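Local coordinates for single-stranded DNA-binding protein WHY1, chloroplastic (Solanum tuberosum, PDB 1L3A) that binds single-stranded DNA as a homotetramer and activates transcription of the pathogenesis-related gene PR-10a in plant defence, at residues 105-110 / 136-141. Residues are numbered along the deposited sequence; the frame is centred on the assembly and turned at random.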
loop_
_atom_site.group_PDB
_atom_site.type_symbol
_atom_site.label_atom_id
_atom_site.label_comp_id
_atom_site.label_asym_id
_atom_site.label_seq_id
_atom_site.Cartn_x
_atom_site.Cartn_y
_atom_site.Cartn_z
ATOM N N GLY C 105 7.608 -2.734 12.227
ATOM C CA GLY C 105 6.487 -3.653 12.106
ATOM C C GLY C 105 5.573 -3.567 13.315
ATOM O O GLY C 105 4.352 -3.670 13.197
ATOM N N SER C 106 6.161 -3.372 14.489
ATOM C CA SER C 106 5.371 -3.261 15.711
ATOM C C SER C 106 4.533 -1.985 15.757
ATOM O O SER C 106 3.451 -1.970 16.346
ATOM C CB SER C 106 6.272 -3.309 16.942
ATOM O OG SER C 106 6.704 -4.631 17.174
ATOM N N ILE C 107 5.037 -0.923 15.137
ATOM C CA ILE C 107 4.338 0.353 15.116
ATOM C C ILE C 107 3.105 0.312 14.218
ATOM O O ILE C 107 2.007 0.657 14.649
ATOM C CB ILE C 107 5.269 1.492 14.623
ATOM C CG1 ILE C 107 6.479 1.615 15.550
ATOM C CG2 ILE C 107 4.505 2.818 14.555
ATOM C CD1 ILE C 107 6.135 2.013 16.959
ATOM N N ILE C 108 3.282 -0.110 12.971
ATOM C CA ILE C 108 2.169 -0.155 12.023
ATOM C C ILE C 108 1.074 -1.169 12.366
ATOM O O ILE C 108 -0.038 -1.091 11.837
ATOM C CB ILE C 108 2.667 -0.443 10.579
ATOM C CG1 ILE C 108 3.373 -1.789 10.531
ATOM C CG2 ILE C 108 3.631 0.638 10.123
ATOM C CD1 ILE C 108 3.829 -2.185 9.143
ATOM N N SER C 109 1.375 -2.125 13.237
ATOM C CA SER C 109 0.359 -3.107 13.603
ATOM C C SER C 109 -0.208 -2.852 15.001
ATOM O O SER C 109 -0.875 -3.718 15.564
ATOM C CB SER C 109 0.908 -4.544 13.506
ATOM O OG SER C 109 1.952 -4.798 14.424
ATOM N N LEU C 110 0.063 -1.670 15.556
ATOM C CA LEU C 110 -0.430 -1.306 16.885
ATOM C C LEU C 110 -1.904 -0.922 16.864
ATOM O O LEU C 110 -2.326 -0.077 16.072
ATOM C CB LEU C 110 0.347 -0.120 17.458
ATOM C CG LEU C 110 1.500 -0.258 18.462
ATOM C CD1 LEU C 110 1.772 1.127 19.025
ATOM C CD2 LEU C 110 1.165 -1.208 19.597
ATOM N N LEU C 136 12.505 2.646 24.445
ATOM C CA LEU C 136 11.408 3.386 23.819
ATOM C C LEU C 136 10.081 2.686 24.087
ATOM O O LEU C 136 9.909 1.511 23.745
ATOM C CB LEU C 136 11.597 3.495 22.296
ATOM C CG LEU C 136 10.409 4.151 21.565
ATOM C CD1 LEU C 136 10.280 5.611 22.005
ATOM C CD2 LEU C 136 10.589 4.067 20.046
ATOM N N LYS C 137 9.148 3.403 24.704
ATOM C CA LYS C 137 7.827 2.853 24.984
ATOM C C LYS C 137 6.786 3.595 24.159
ATOM O O LYS C 137 6.889 4.810 23.965
ATOM C CB LYS C 137 7.458 2.999 26.466
ATOM C CG LYS C 137 8.252 2.139 27.436
ATOM C CD LYS C 137 7.739 2.368 28.860
ATOM C CE LYS C 137 8.599 1.663 29.903
ATOM N NZ LYS C 137 9.958 2.289 30.048
ATOM N N VAL C 138 5.793 2.862 23.672
ATOM C CA VAL C 138 4.713 3.460 22.901
ATOM C C VAL C 138 3.430 2.900 23.506
ATOM O O VAL C 138 3.167 1.710 23.426
ATOM C CB VAL C 138 4.841 3.100 21.412
ATOM C CG1 VAL C 138 3.718 3.727 20.608
ATOM C CG2 VAL C 138 6.180 3.610 20.885
ATOM N N GLU C 139 2.650 3.757 24.148
ATOM C CA GLU C 139 1.422 3.300 24.790
ATOM C C GLU C 139 0.275 4.275 24.582
ATOM O O GLU C 139 0.490 5.459 24.353
ATOM C CB GLU C 139 1.649 3.121 26.300
ATOM C CG GLU C 139 2.840 2.244 26.677
ATOM C CD GLU C 139 3.049 2.161 28.190
ATOM O OE1 GLU C 139 4.087 1.607 28.625
ATOM O OE2 GLU C 139 2.171 2.645 28.945
ATOM N N PRO C 140 -0.968 3.783 24.663
ATOM C CA PRO C 140 -2.114 4.675 24.478
ATOM C C PRO C 140 -2.197 5.782 25.528
ATOM O O PRO C 140 -1.762 5.607 26.670
ATOM C CB PRO C 140 -3.309 3.725 24.534
ATOM C CG PRO C 140 -2.807 2.564 25.342
ATOM C CD PRO C 140 -1.402 2.388 24.853
ATOM N N LEU C 141 -2.738 6.925 25.121
ATOM C CA LEU C 141 -2.914 8.066 26.009
ATOM C C LEU C 141 -4.139 7.819 26.890
ATOM O O LEU C 141 -5.067 7.118 26.491
ATOM C CB LEU C 141 -3.134 9.346 25.196
ATOM C CG LEU C 141 -1.963 9.927 24.407
ATOM C CD1 LEU C 141 -2.481 10.962 23.417
ATOM C CD2 LEU C 141 -0.953 10.543 25.358
#
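Helix-on-sheet packing in the Whirly fold brings Ile107 and Leu110, in the last part of helix 101-108 and just beyond it, against Val138 of strand 132-140. The contact is apolar: no hydrogen bond crosses between 105-110 and 136-141, and the segments bury 109 Å² between them. Their backbones stay well apart, the CA atoms of Ile107 and Val138 being 8.4 Å from each other, so methyl groups bridge the gap. Val138 divides its two branches between the two partners. Its CG1, anti to the backbone N (chi1 -180°), meets Leu110 CD1 at 3.6 Å, the closer of the two approaches, with the side chains running at a slant to one another. The other branch, CG2, lies beside the backbone N and faces Ile107 CD1 at a looser 4.2 Å. Ile107 does not aim its CB at the strand; the delta methyl at its far end makes the approach. Leu110 does point its CB at the strand and ends on CD1, the atom that meets Val138.

Bonds within 105-110 close the chain here. Leu110 N donates to Ile107 O at 3.2 Å. Ser109 OG donates to Gly105 O at 2.9 Å, the donor lying 22° out of the carbonyl plane. Phe173 of helix 170-188 touches both Ile107 and Leu110, while Phe149 and Cys116 on the flanking strands adjoin Val138. Ser109 also reaches a second subunit, where Lys170 NZ of that neighbouring chain donates a hydrogen bond to Ser109 O. A short helix linking two four-stranded antiparallel sheets, here packed through its C-terminal part onto the second sheet, belongs to the Whirly fold.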